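Local structure of xylan esterase 1 (Thermoanaerobacterium sp. 'JW/SL YS485', 3FCY) at residues Thr305-Tyr310 with Ile319-Asp324; Gly162-Gly167 with Pro232-Tyr237; Ser73-Ser78 with Asp126-Val131. The protein probably removes acetyl groups from xylan as a carbohydrate esterase of family CE7, built on the alpha/beta hydrolase fold and assembled from six chains. All blocks are in the same frame, centred on the assembly; numbering follows the deposited sequence.

Interaction 1 (Thr305-Tyr310 with Ile319-Asp324); sequences TVFAAY and IKVYPD
Two aromatic rings of helix 303-310, those of Phe307 and Tyr310, each turn one face to the same aliphatic side chain, Ile319 at the start of the segment 319-324. Over the Phe307 face stands CD1 of Ile319, 4.1 Å from the ring centroid and 16° off the normal, displaced toward the rim beside CZ and CE2. The edge of this ring has a different neighbour: CG2 of Val321 lies near the ring plane, 4.2 Å from Phe307 CZ. On Tyr310 it is the root of the isoleucine that does the touching, with Ile319 CB 3.8 Å from the ring centroid, again over the face, and closest to Tyr310 CE1. One branched side chain thus makes two CH-pi contacts, through CD1 and CB. Its CG2 packs separately against CZ and CE2 of Tyr310.

Contacts of this sort knit together the beta-alpha-beta unit of strand 289-295, helix 303-310 and strand 317-322, at the end of the alpha/beta hydrolase sheet where strand 317-322 is outermost within the chain. The short helix and strand segments run nearly antiparallel, at 167°, and side chains bridge the 11.1 Å between their axes. Tyr310 does so because its CG is anti to the backbone N (chi1 178°), which carries the ring off the helix toward the strand. The extended ethyl arm of Ile319 brings CD1 to Phe307 and to within 4.3 Å of CG1 of Val306. From strand 289-295, the first of the unit, Val294 packs on Phe307 and Ile319, and Met292 on Val306 and Tyr310. Beyond the strand, the carboxylate of Asp324 takes hydrogen bonds from Trp241 and His264 of a second subunit.

Interaction 2 (Gly162-Gly167 with Pro232-Tyr237); sequences GHIIRG and PFLSDY
Ile164 reaches across to Phe233, Leu234 and Tyr237 and joins two loops of the alpha/beta hydrolase fold. The loop 162-167 precedes helix 176-192; the segment 232-237 follows sheet strand 226-230 and leads into helix 237-242. From CB the side chain of Ile164 divides. Its CG2 branch, anti to the backbone N, comes obliquely to the Tyr237 ring, 3.9 Å from CE1. The other branch begins with CG1, which lies 3.7 Å from CD2 of Leu234 as the two side chains cross. At the tip, CD1 of Ile164 meets CZ of Phe233 at 3.6 Å and also packs against the same Leu234 methyl; with chi2 at 179° the ethyl arm is fully extended. The isoleucine and phenylalanine side chains come from opposite directions, and CD1 meets the ring obliquely. Cutting this residue back to alanine is likely to leave Phe233 CZ, Leu234 CD2 and Tyr237 CE1 without their shared packing partner and the Phe233 ring freer to turn. The Phe233 side chain touches Ser208, the predicted nucleophile, and lies about 4 Å from the side chain of Tyr117, a predicted substrate-binding residue. Tyr117 also bonds through its hydroxyl to the backbone N of His163. Phe177 of helix 176-192 touches both Ile164 and Leu234. The polar end of Tyr237 is accounted for elsewhere in the chain, its OH hydrogen-bonded to O of Ile277.

Interaction 3 (Ser73-Ser78 with Asp126-Val131); sequences SSFQVS and DKLNYV
A single methyl group, CD1 of Leu128, provides both close approaches to the segment 73-78, and what it meets there is a ring edge and a valine branch. Leu128 CD1 lies near the plane of the Phe75 ring, 4.5 Å from CE2, a loose edge-on approach. The same Leu128 CD1 is somewhat nearer to CG1 of Val77, at 4.3 Å. Phe75 and Val77 are two residues apart in an extended run, so both side chains point toward the leucine from one side of the loop. Leu128 answers with a stretched arm: CD1 is anti to CA (chi2 177°), which extends it away from the backbone.

The loop belongs to the connection between strands 69-72 and 80-88, at the antiparallel end of the alpha/beta hydrolase sheet, while Leu128 follows a 3-10 segment and also rests on Ile100 of strand 94-102. The loop has bonds of its own that shape it. Ser73 OG accepts from the backbone N of Phe75 at 2.9 Å, an ST turn, and NE2 of Gln76 reaches back to O of Ser73 at 2.7 Å, tilted 29° from the carbonyl plane. Phe75 is further positioned by a ring stack with Trp124. A fourth subunit closes over the cluster: its Leu342 packs on Val77, its Met338 on Leu128, and its Gln339 gives a hydrogen bond to O of Gln76.

Overall arrangement
All three contacts are apolar, yet they serve different parts of one fold. Interaction 2 is the deepest, about 11 Å from the centre of the chain, and joins loops beside the predicted catalytic serine. Interaction 1, partly buried, fastens a helix to an outermost strand and relies on ring faces, whereas the rings of interactions 2 and 3 are met obliquely or at an edge. Interaction 3 is the smallest, about 23 Å from the centre yet buried, because another subunit lies over it. Interactions 1 and 2 adjoin: Ser235 OG probably hydrogen-bonds Thr305 O, and Val306 packs on Pro232. Interaction 3 stands apart, about 32 Å from each, centre to centre.

Interaction 1 (Thr305-Tyr310 with Ile319-Asp324)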
ATOM      1  N   THR A 305      -2.642   3.587 -25.994  1.00 25.23           N
ATOM      2  CA  THR A 305      -2.465   4.994 -26.354  1.00 24.39           C
ATOM      3  C   THR A 305      -1.147   5.178 -27.104  1.00 23.73           C
ATOM      4  O   THR A 305      -1.015   6.073 -27.937  1.00 23.43           O
ATOM      5  CB  THR A 305      -2.466   5.913 -25.109  1.00 24.95           C
ATOM      6  OG1 THR A 305      -1.345   5.597 -24.273  1.00 25.09           O
ATOM      7  CG2 THR A 305      -3.753   5.732 -24.323  1.00 25.88           C
ATOM      8  N   VAL A 306      -0.170   4.328 -26.802  1.00 23.91           N
ATOM      9  CA  VAL A 306       1.125   4.401 -27.470  1.00 24.15           C
ATOM     10  C   VAL A 306       0.981   3.883 -28.904  1.00 25.52           C
ATOM     11  O   VAL A 306       1.502   4.489 -29.840  1.00 25.88           O
ATOM     12  CB  VAL A 306       2.190   3.574 -26.709  1.00 24.24           C
ATOM     13  CG1 VAL A 306       3.499   3.524 -27.500  1.00 23.82           C
ATOM     14  CG2 VAL A 306       2.432   4.197 -25.336  1.00 23.02           C
ATOM     15  N   PHE A 307       0.266   2.774 -29.080  1.00 25.15           N
ATOM     16  CA  PHE A 307       0.075   2.232 -30.420  1.00 26.86           C
ATOM     17  C   PHE A 307      -0.793   3.141 -31.273  1.00 27.31           C
ATOM     18  O   PHE A 307      -0.656   3.165 -32.493  1.00 27.33           O
ATOM     19  CB  PHE A 307      -0.524   0.825 -30.376  1.00 26.89           C
ATOM     20  CG  PHE A 307       0.510  -0.264 -30.355  1.00 26.61           C
ATOM     21  CD1 PHE A 307       0.962  -0.794 -29.155  1.00 27.24           C
ATOM     22  CD2 PHE A 307       1.072  -0.723 -31.542  1.00 27.90           C
ATOM     23  CE1 PHE A 307       1.960  -1.768 -29.135  1.00 28.13           C
ATOM     24  CE2 PHE A 307       2.073  -1.696 -31.532  1.00 28.23           C
ATOM     25  CZ  PHE A 307       2.516  -2.218 -30.325  1.00 26.27           C
ATOM     26  N   ALA A 308      -1.680   3.898 -30.636  1.00 26.99           N
ATOM     27  CA  ALA A 308      -2.538   4.820 -31.370  1.00 26.64           C
ATOM     28  C   ALA A 308      -1.666   5.868 -32.061  1.00 26.56           C
ATOM     29  O   ALA A 308      -1.895   6.219 -33.218  1.00 27.60           O
ATOM     30  CB  ALA A 308      -3.522   5.497 -30.419  1.00 27.22           C
ATOM     31  N   ALA A 309      -0.661   6.370 -31.350  1.00 24.35           N
ATOM     32  CA  ALA A 309       0.232   7.367 -31.923  1.00 24.10           C
ATOM     33  C   ALA A 309       1.064   6.700 -33.010  1.00 25.23           C
ATOM     34  O   ALA A 309       1.201   7.228 -34.107  1.00 24.85           O
ATOM     35  CB  ALA A 309       1.145   7.943 -30.849  1.00 23.86           C
ATOM     36  N   TYR A 310       1.611   5.531 -32.693  1.00 25.40           N
ATOM     37  CA  TYR A 310       2.427   4.778 -33.640  1.00 26.76           C
ATOM     38  C   TYR A 310       1.667   4.472 -34.936  1.00 27.39           C
ATOM     39  O   TYR A 310       2.201   4.639 -36.033  1.00 26.95           O
ATOM     40  CB  TYR A 310       2.876   3.459 -33.004  1.00 26.52           C
ATOM     41  CG  TYR A 310       3.698   2.583 -33.923  1.00 27.12           C
ATOM     42  CD1 TYR A 310       5.025   2.899 -34.216  1.00 25.61           C
ATOM     43  CD2 TYR A 310       3.143   1.448 -34.515  1.00 26.35           C
ATOM     44  CE1 TYR A 310       5.784   2.104 -35.075  1.00 26.17           C
ATOM     45  CE2 TYR A 310       3.890   0.647 -35.377  1.00 27.89           C
ATOM     46  CZ  TYR A 310       5.208   0.979 -35.650  1.00 26.05           C
ATOM     47  OH  TYR A 310       5.952   0.183 -36.488  1.00 27.52           O
ATOM     48  N   ILE A 319       8.487  -0.240 -33.924  1.00 27.19           N
ATOM     49  CA  ILE A 319       8.206  -0.164 -32.499  1.00 25.26           C
ATOM     50  C   ILE A 319       8.709  -1.419 -31.781  1.00 26.23           C
ATOM     51  O   ILE A 319       8.480  -2.549 -32.227  1.00 25.08           O
ATOM     52  CB  ILE A 319       6.682   0.050 -32.245  1.00 26.60           C
ATOM     53  CG1 ILE A 319       6.440   0.424 -30.780  1.00 25.43           C
ATOM     54  CG2 ILE A 319       5.899  -1.204 -32.607  1.00 26.58           C
ATOM     55  CD1 ILE A 319       5.029   0.875 -30.493  1.00 23.71           C
ATOM     56  N   LYS A 320       9.429  -1.207 -30.683  1.00 23.97           N
ATOM     57  CA  LYS A 320       9.975  -2.299 -29.892  1.00 24.44           C
ATOM     58  C   LYS A 320       9.057  -2.552 -28.701  1.00 25.15           C
ATOM     59  O   LYS A 320       8.770  -1.638 -27.922  1.00 23.82           O
ATOM     60  CB  LYS A 320      11.385  -1.943 -29.413  1.00 23.92           C
ATOM     61  CG  LYS A 320      12.340  -1.602 -30.551  1.00 26.66           C
ATOM     62  CD  LYS A 320      12.432  -2.754 -31.547  1.00 30.03           C
ATOM     63  CE  LYS A 320      13.101  -2.316 -32.840  1.00 35.10           C
ATOM     64  NZ  LYS A 320      13.138  -3.414 -33.851  1.00 35.87           N
ATOM     65  N   VAL A 321       8.602  -3.796 -28.573  1.00 25.03           N
ATOM     66  CA  VAL A 321       7.691  -4.194 -27.502  1.00 24.66           C
ATOM     67  C   VAL A 321       8.405  -4.914 -26.366  1.00 24.92           C
ATOM     68  O   VAL A 321       9.151  -5.868 -26.597  1.00 22.78           O
ATOM     69  CB  VAL A 321       6.580  -5.121 -28.054  1.00 26.81           C
ATOM     70  CG1 VAL A 321       5.605  -5.495 -26.945  1.00 23.99           C
ATOM     71  CG2 VAL A 321       5.857  -4.430 -29.201  1.00 24.42           C
ATOM     72  N   TYR A 322       8.168  -4.449 -25.142  1.00 23.60           N
ATOM     73  CA  TYR A 322       8.770  -5.030 -23.944  1.00 24.57           C
ATOM     74  C   TYR A 322       7.640  -5.501 -23.023  1.00 24.82           C
ATOM     75  O   TYR A 322       7.136  -4.742 -22.187  1.00 22.98           O
ATOM     76  CB  TYR A 322       9.643  -3.981 -23.248  1.00 24.30           C
ATOM     77  CG  TYR A 322      10.844  -3.586 -24.074  1.00 27.04           C
ATOM     78  CD1 TYR A 322      12.089  -4.177 -23.852  1.00 26.01           C
ATOM     79  CD2 TYR A 322      10.726  -2.666 -25.117  1.00 25.11           C
ATOM     80  CE1 TYR A 322      13.188  -3.864 -24.649  1.00 26.44           C
ATOM     81  CE2 TYR A 322      11.816  -2.349 -25.920  1.00 26.84           C
ATOM     82  CZ  TYR A 322      13.045  -2.955 -25.679  1.00 26.94           C
ATOM     83  OH  TYR A 322      14.127  -2.650 -26.469  1.00 28.13           O
ATOM     84  N   PRO A 323       7.224  -6.767 -23.177  1.00 24.23           N
ATOM     85  CA  PRO A 323       6.150  -7.383 -22.394  1.00 24.34           C
ATOM     86  C   PRO A 323       6.208  -7.203 -20.879  1.00 24.48           C
ATOM     87  O   PRO A 323       5.187  -6.952 -20.246  1.00 24.79           O
ATOM     88  CB  PRO A 323       6.234  -8.855 -22.798  1.00 25.06           C
ATOM     89  CG  PRO A 323       6.687  -8.772 -24.231  1.00 24.64           C
ATOM     90  CD  PRO A 323       7.789  -7.737 -24.134  1.00 24.51           C
ATOM     91  N   ASP A 324       7.399  -7.310 -20.304  1.00 24.10           N
ATOM     92  CA  ASP A 324       7.538  -7.219 -18.853  1.00 25.85           C
ATOM     93  C   ASP A 324       7.937  -5.865 -18.296  1.00 26.39           C
ATOM     94  O   ASP A 324       8.264  -5.754 -17.112  1.00 28.82           O
ATOM     95  CB  ASP A 324       8.536  -8.278 -18.389  1.00 25.33           C
ATOM     96  CG  ASP A 324       8.315  -9.605 -19.079  1.00 26.24           C
ATOM     97  OD1 ASP A 324       7.247 -10.218 -18.869  1.00 27.12           O
ATOM     98  OD2 ASP A 324       9.201 -10.025 -19.848  1.00 27.17           O
TER

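Interaction 2 (Gly162-Gly167 with Pro232-Tyr237)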
ATOM      1  N   GLY A 162      -1.192  20.286 -13.056  1.00 27.73           N
ATOM      2  CA  GLY A 162      -1.268  19.811 -14.426  1.00 26.92           C
ATOM      3  C   GLY A 162      -1.199  20.815 -15.558  1.00 26.27           C
ATOM      4  O   GLY A 162      -1.887  21.838 -15.551  1.00 25.60           O
ATOM      5  N   HIS A 163      -0.370  20.502 -16.550  1.00 23.20           N
ATOM      6  CA  HIS A 163      -0.216  21.359 -17.716  1.00 24.45           C
ATOM      7  C   HIS A 163      -1.125  20.923 -18.868  1.00 23.46           C
ATOM      8  O   HIS A 163      -1.376  21.697 -19.791  1.00 24.16           O
ATOM      9  CB  HIS A 163       1.245  21.365 -18.177  1.00 23.09           C
ATOM     10  CG  HIS A 163       2.116  22.302 -17.400  1.00 22.47           C
ATOM     11  ND1 HIS A 163       3.484  22.348 -17.560  1.00 19.80           N
ATOM     12  CD2 HIS A 163       1.812  23.252 -16.482  1.00 21.36           C
ATOM     13  CE1 HIS A 163       3.985  23.288 -16.776  1.00 19.86           C
ATOM     14  NE2 HIS A 163       2.991  23.851 -16.112  1.00 20.21           N
ATOM     15  N   ILE A 164      -1.615  19.687 -18.817  1.00 24.20           N
ATOM     16  CA  ILE A 164      -2.503  19.190 -19.866  1.00 24.06           C
ATOM     17  C   ILE A 164      -3.814  19.975 -19.880  1.00 25.33           C
ATOM     18  O   ILE A 164      -4.311  20.342 -20.946  1.00 24.76           O
ATOM     19  CB  ILE A 164      -2.834  17.697 -19.669  1.00 25.65           C
ATOM     20  CG1 ILE A 164      -1.560  16.860 -19.810  1.00 25.50           C
ATOM     21  CG2 ILE A 164      -3.891  17.255 -20.683  1.00 25.24           C
ATOM     22  CD1 ILE A 164      -1.779  15.375 -19.606  1.00 27.96           C
ATOM     23  N   ILE A 165      -4.377  20.221 -18.697  1.00 24.82           N
ATOM     24  CA  ILE A 165      -5.628  20.964 -18.591  1.00 23.78           C
ATOM     25  C   ILE A 165      -5.396  22.458 -18.399  1.00 22.71           C
ATOM     26  O   ILE A 165      -6.347  23.215 -18.233  1.00 23.38           O
ATOM     27  CB  ILE A 165      -6.503  20.457 -17.414  1.00 25.46           C
ATOM     28  CG1 ILE A 165      -5.765  20.652 -16.086  1.00 24.65           C
ATOM     29  CG2 ILE A 165      -6.858  18.989 -17.616  1.00 25.22           C
ATOM     30  CD1 ILE A 165      -6.631  20.378 -14.867  1.00 26.72           C
ATOM     31  N   ARG A 166      -4.135  22.882 -18.412  1.00 22.58           N
ATOM     32  CA  ARG A 166      -3.805  24.295 -18.241  1.00 22.76           C
ATOM     33  C   ARG A 166      -4.284  25.082 -19.470  1.00 24.69           C
ATOM     34  O   ARG A 166      -3.794  24.875 -20.578  1.00 22.70           O
ATOM     35  CB  ARG A 166      -2.290  24.466 -18.054  1.00 20.86           C
ATOM     36  CG  ARG A 166      -1.841  25.866 -17.621  1.00 20.40           C
ATOM     37  CD  ARG A 166      -2.451  26.276 -16.271  1.00 21.84           C
ATOM     38  NE  ARG A 166      -2.131  25.321 -15.212  1.00 20.37           N
ATOM     39  CZ  ARG A 166      -0.985  25.284 -14.536  1.00 21.68           C
ATOM     40  NH1 ARG A 166      -0.021  26.161 -14.789  1.00 22.71           N
ATOM     41  NH2 ARG A 166      -0.791  24.345 -13.616  1.00 21.47           N
ATOM     42  N   GLY A 167      -5.248  25.975 -19.260  1.00 24.72           N
ATOM     43  CA  GLY A 167      -5.793  26.761 -20.353  1.00 25.41           C
ATOM     44  C   GLY A 167      -6.940  26.045 -21.050  1.00 27.39           C
ATOM     45  O   GLY A 167      -7.441  26.503 -22.083  1.00 27.24           O
ATOM     46  N   PRO A 232       5.503   7.198 -25.156  1.00 24.26           N
ATOM     47  CA  PRO A 232       4.949   8.555 -25.219  1.00 23.72           C
ATOM     48  C   PRO A 232       3.725   8.852 -24.361  1.00 23.99           C
ATOM     49  O   PRO A 232       2.810   8.039 -24.228  1.00 22.89           O
ATOM     50  CB  PRO A 232       4.677   8.750 -26.711  1.00 24.24           C
ATOM     51  CG  PRO A 232       4.383   7.351 -27.189  1.00 23.71           C
ATOM     52  CD  PRO A 232       5.446   6.549 -26.480  1.00 24.14           C
ATOM     53  N   PHE A 233       3.751  10.046 -23.783  1.00 23.83           N
ATOM     54  CA  PHE A 233       2.699  10.589 -22.931  1.00 23.76           C
ATOM     55  C   PHE A 233       2.004  11.618 -23.835  1.00 23.60           C
ATOM     56  O   PHE A 233       2.550  11.976 -24.880  1.00 25.36           O
ATOM     57  CB  PHE A 233       3.374  11.273 -21.734  1.00 24.37           C
ATOM     58  CG  PHE A 233       2.431  11.922 -20.753  1.00 27.24           C
ATOM     59  CD1 PHE A 233       1.441  11.187 -20.111  1.00 26.03           C
ATOM     60  CD2 PHE A 233       2.604  13.263 -20.401  1.00 27.59           C
ATOM     61  CE1 PHE A 233       0.642  11.774 -19.127  1.00 25.92           C
ATOM     62  CE2 PHE A 233       1.813  13.856 -19.420  1.00 27.35           C
ATOM     63  CZ  PHE A 233       0.829  13.108 -18.782  1.00 27.46           C
ATOM     64  N   LEU A 234       0.815  12.074 -23.450  1.00 23.36           N
ATOM     65  CA  LEU A 234       0.063  13.072 -24.223  1.00 23.82           C
ATOM     66  C   LEU A 234      -0.585  12.514 -25.487  1.00 23.85           C
ATOM     67  O   LEU A 234      -0.667  13.199 -26.511  1.00 24.27           O
ATOM     68  CB  LEU A 234       0.974  14.244 -24.611  1.00 21.10           C
ATOM     69  CG  LEU A 234       1.711  14.975 -23.484  1.00 22.26           C
ATOM     70  CD1 LEU A 234       2.618  16.034 -24.099  1.00 19.50           C
ATOM     71  CD2 LEU A 234       0.713  15.608 -22.512  1.00 20.63           C
ATOM     72  N   SER A 235      -1.067  11.282 -25.412  1.00 23.59           N
ATOM     73  CA  SER A 235      -1.686  10.659 -26.567  1.00 24.53           C
ATOM     74  C   SER A 235      -2.988   9.929 -26.268  1.00 25.05           C
ATOM     75  O   SER A 235      -3.078   9.181 -25.295  1.00 25.45           O
ATOM     76  CB  SER A 235      -0.701   9.670 -27.200  1.00 25.54           C
ATOM     77  OG  SER A 235      -1.317   8.896 -28.219  1.00 25.57           O
ATOM     78  N   ASP A 236      -4.001  10.165 -27.099  1.00 23.77           N
ATOM     79  CA  ASP A 236      -5.269   9.455 -26.967  1.00 23.25           C
ATOM     80  C   ASP A 236      -5.885   9.589 -25.568  1.00 22.91           C
ATOM     81  O   ASP A 236      -6.221   8.595 -24.930  1.00 21.07           O
ATOM     82  CB  ASP A 236      -4.992   7.985 -27.298  1.00 24.19           C
ATOM     83  CG  ASP A 236      -6.211   7.241 -27.790  1.00 26.76           C
ATOM     84  OD1 ASP A 236      -7.240   7.871 -28.105  1.00 26.72           O
ATOM     85  OD2 ASP A 236      -6.119   6.002 -27.873  1.00 27.37           O
ATOM     86  N   TYR A 237      -6.043  10.827 -25.110  1.00 23.06           N
ATOM     87  CA  TYR A 237      -6.597  11.110 -23.783  1.00 24.04           C
ATOM     88  C   TYR A 237      -7.847  10.312 -23.411  1.00 24.82           C
ATOM     89  O   TYR A 237      -7.875   9.660 -22.371  1.00 24.55           O
ATOM     90  CB  TYR A 237      -6.879  12.611 -23.657  1.00 22.23           C
ATOM     91  CG  TYR A 237      -5.640  13.464 -23.842  1.00 22.17           C
ATOM     92  CD1 TYR A 237      -4.593  13.428 -22.915  1.00 21.66           C
ATOM     93  CD2 TYR A 237      -5.501  14.289 -24.957  1.00 22.16           C
ATOM     94  CE1 TYR A 237      -3.439  14.192 -23.101  1.00 20.27           C
ATOM     95  CE2 TYR A 237      -4.355  15.055 -25.151  1.00 21.10           C
ATOM     96  CZ  TYR A 237      -3.331  15.002 -24.223  1.00 20.61           C
ATOM     97  OH  TYR A 237      -2.205  15.758 -24.434  1.00 20.38           O
TER

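Interaction 3 (Ser73-Ser78 with Asp126-Val131)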
ATOM      1  N   SER A  73      28.310  27.648 -19.658  1.00 31.29           N
ATOM      2  CA  SER A  73      27.886  26.931 -18.467  1.00 31.01           C
ATOM      3  C   SER A  73      29.038  26.784 -17.480  1.00 30.71           C
ATOM      4  O   SER A  73      30.206  26.831 -17.863  1.00 28.91           O
ATOM      5  CB  SER A  73      27.374  25.540 -18.851  1.00 31.53           C
ATOM      6  OG  SER A  73      27.214  24.729 -17.700  1.00 30.54           O
ATOM      7  N   SER A  74      28.706  26.611 -16.206  1.00 30.54           N
ATOM      8  CA  SER A  74      29.727  26.421 -15.185  1.00 31.85           C
ATOM      9  C   SER A  74      30.320  25.027 -15.393  1.00 31.67           C
ATOM     10  O   SER A  74      31.434  24.737 -14.950  1.00 33.26           O
ATOM     11  CB  SER A  74      29.114  26.535 -13.787  1.00 33.01           C
ATOM     12  OG  SER A  74      28.047  25.620 -13.622  1.00 37.19           O
ATOM     13  N   PHE A  75      29.563  24.165 -16.067  1.00 30.26           N
ATOM     14  CA  PHE A  75      30.021  22.810 -16.375  1.00 29.72           C
ATOM     15  C   PHE A  75      30.852  22.910 -17.654  1.00 29.26           C
ATOM     16  O   PHE A  75      30.335  23.297 -18.705  1.00 28.31           O
ATOM     17  CB  PHE A  75      28.832  21.874 -16.622  1.00 28.72           C
ATOM     18  CG  PHE A  75      29.232  20.447 -16.917  1.00 29.02           C
ATOM     19  CD1 PHE A  75      29.400  19.526 -15.882  1.00 27.42           C
ATOM     20  CD2 PHE A  75      29.463  20.033 -18.226  1.00 26.91           C
ATOM     21  CE1 PHE A  75      29.791  18.212 -16.146  1.00 27.36           C
ATOM     22  CE2 PHE A  75      29.857  18.720 -18.503  1.00 27.21           C
ATOM     23  CZ  PHE A  75      30.021  17.807 -17.456  1.00 26.76           C
ATOM     24  N   GLN A  76      32.128  22.551 -17.571  1.00 30.66           N
ATOM     25  CA  GLN A  76      33.015  22.633 -18.726  1.00 32.48           C
ATOM     26  C   GLN A  76      33.890  21.404 -18.946  1.00 32.14           C
ATOM     27  O   GLN A  76      34.405  20.817 -18.001  1.00 32.09           O
ATOM     28  CB  GLN A  76      33.925  23.857 -18.588  1.00 34.69           C
ATOM     29  CG  GLN A  76      33.205  25.191 -18.663  1.00 39.78           C
ATOM     30  CD  GLN A  76      32.615  25.441 -20.034  1.00 41.60           C
ATOM     31  OE1 GLN A  76      33.298  25.289 -21.049  1.00 44.96           O
ATOM     32  NE2 GLN A  76      31.346  25.833 -20.075  1.00 40.38           N
ATOM     33  N   VAL A  77      34.046  21.024 -20.211  1.00 31.53           N
ATOM     34  CA  VAL A  77      34.894  19.904 -20.597  1.00 32.04           C
ATOM     35  C   VAL A  77      35.809  20.444 -21.692  1.00 32.15           C
ATOM     36  O   VAL A  77      35.486  21.440 -22.336  1.00 30.41           O
ATOM     37  CB  VAL A  77      34.078  18.709 -21.142  1.00 32.26           C
ATOM     38  CG1 VAL A  77      33.293  18.058 -20.007  1.00 32.82           C
ATOM     39  CG2 VAL A  77      33.144  19.174 -22.249  1.00 31.71           C
ATOM     40  N   SER A  78      36.943  19.788 -21.907  1.00 33.07           N
ATOM     41  CA  SER A  78      37.902  20.250 -22.907  1.00 33.54           C
ATOM     42  C   SER A  78      37.565  19.887 -24.348  1.00 33.84           C
ATOM     43  O   SER A  78      38.048  20.535 -25.278  1.00 34.50           O
ATOM     44  CB  SER A  78      39.298  19.714 -22.570  1.00 34.43           C
ATOM     45  OG  SER A  78      39.323  18.294 -22.606  1.00 32.09           O
ATOM     46  N   ASP A 126      25.612  13.123 -18.935  1.00 23.01           N
ATOM     47  CA  ASP A 126      24.994  12.014 -19.653  1.00 24.08           C
ATOM     48  C   ASP A 126      24.519  12.363 -21.064  1.00 24.82           C
ATOM     49  O   ASP A 126      23.999  11.507 -21.782  1.00 24.63           O
ATOM     50  CB  ASP A 126      23.847  11.417 -18.824  1.00 25.07           C
ATOM     51  CG  ASP A 126      22.771  12.429 -18.494  1.00 25.63           C
ATOM     52  OD1 ASP A 126      21.993  12.794 -19.403  1.00 22.58           O
ATOM     53  OD2 ASP A 126      22.712  12.862 -17.320  1.00 26.55           O
ATOM     54  N   LYS A 127      24.700  13.621 -21.462  1.00 25.17           N
ATOM     55  CA  LYS A 127      24.327  14.050 -22.804  1.00 23.41           C
ATOM     56  C   LYS A 127      25.558  13.865 -23.690  1.00 23.59           C
ATOM     57  O   LYS A 127      25.465  13.870 -24.920  1.00 24.55           O
ATOM     58  CB  LYS A 127      23.925  15.534 -22.825  1.00 25.02           C
ATOM     59  CG  LYS A 127      22.765  15.917 -21.906  1.00 25.10           C
ATOM     60  CD  LYS A 127      21.493  15.150 -22.242  1.00 24.08           C
ATOM     61  CE  LYS A 127      20.331  15.572 -21.340  1.00 23.04           C
ATOM     62  NZ  LYS A 127      20.627  15.376 -19.890  1.00 22.06           N
ATOM     63  N   LEU A 128      26.710  13.689 -23.049  1.00 21.18           N
ATOM     64  CA  LEU A 128      27.974  13.538 -23.761  1.00 22.03           C
ATOM     65  C   LEU A 128      28.156  12.230 -24.522  1.00 22.28           C
ATOM     66  O   LEU A 128      29.100  12.097 -25.300  1.00 23.68           O
ATOM     67  CB  LEU A 128      29.146  13.728 -22.790  1.00 20.26           C
ATOM     68  CG  LEU A 128      29.218  15.095 -22.100  1.00 20.77           C
ATOM     69  CD1 LEU A 128      30.382  15.108 -21.109  1.00 18.23           C
ATOM     70  CD2 LEU A 128      29.378  16.198 -23.153  1.00 19.38           C
ATOM     71  N   ASN A 129      27.273  11.262 -24.309  1.00 21.19           N
ATOM     72  CA  ASN A 129      27.406  10.003 -25.031  1.00 23.93           C
ATOM     73  C   ASN A 129      27.213  10.257 -26.526  1.00 24.09           C
ATOM     74  O   ASN A 129      27.877   9.636 -27.353  1.00 24.73           O
ATOM     75  CB  ASN A 129      26.408   8.960 -24.504  1.00 23.21           C
ATOM     76  CG  ASN A 129      24.963   9.394 -24.646  1.00 21.99           C
ATOM     77  OD1 ASN A 129      24.645  10.578 -24.571  1.00 20.89           O
ATOM     78  ND2 ASN A 129      24.075   8.426 -24.826  1.00 22.29           N
ATOM     79  N   TYR A 130      26.322  11.182 -26.878  1.00 24.04           N
ATOM     80  CA  TYR A 130      26.122  11.502 -28.288  1.00 24.71           C
ATOM     81  C   TYR A 130      27.174  12.498 -28.774  1.00 25.26           C
ATOM     82  O   TYR A 130      27.487  12.549 -29.966  1.00 26.01           O
ATOM     83  CB  TYR A 130      24.714  12.051 -28.540  1.00 24.46           C
ATOM     84  CG  TYR A 130      23.675  10.958 -28.639  1.00 25.19           C
ATOM     85  CD1 TYR A 130      23.050  10.458 -27.495  1.00 25.09           C
ATOM     86  CD2 TYR A 130      23.352  10.391 -29.873  1.00 23.09           C
ATOM     87  CE1 TYR A 130      22.126   9.418 -27.577  1.00 24.10           C
ATOM     88  CE2 TYR A 130      22.432   9.349 -29.969  1.00 24.03           C
ATOM     89  CZ  TYR A 130      21.822   8.869 -28.815  1.00 24.94           C
ATOM     90  OH  TYR A 130      20.900   7.853 -28.896  1.00 23.71           O
ATOM     91  N   VAL A 131      27.724  13.288 -27.858  1.00 25.16           N
ATOM     92  CA  VAL A 131      28.763  14.237 -28.237  1.00 23.65           C
ATOM     93  C   VAL A 131      29.975  13.395 -28.645  1.00 24.21           C
ATOM     94  O   VAL A 131      30.733  13.768 -29.538  1.00 22.78           O
ATOM     95  CB  VAL A 131      29.143  15.179 -27.061  1.00 23.90           C
ATOM     96  CG1 VAL A 131      30.343  16.044 -27.445  1.00 23.98           C
ATOM     97  CG2 VAL A 131      27.955  16.075 -26.709  1.00 22.24           C
TER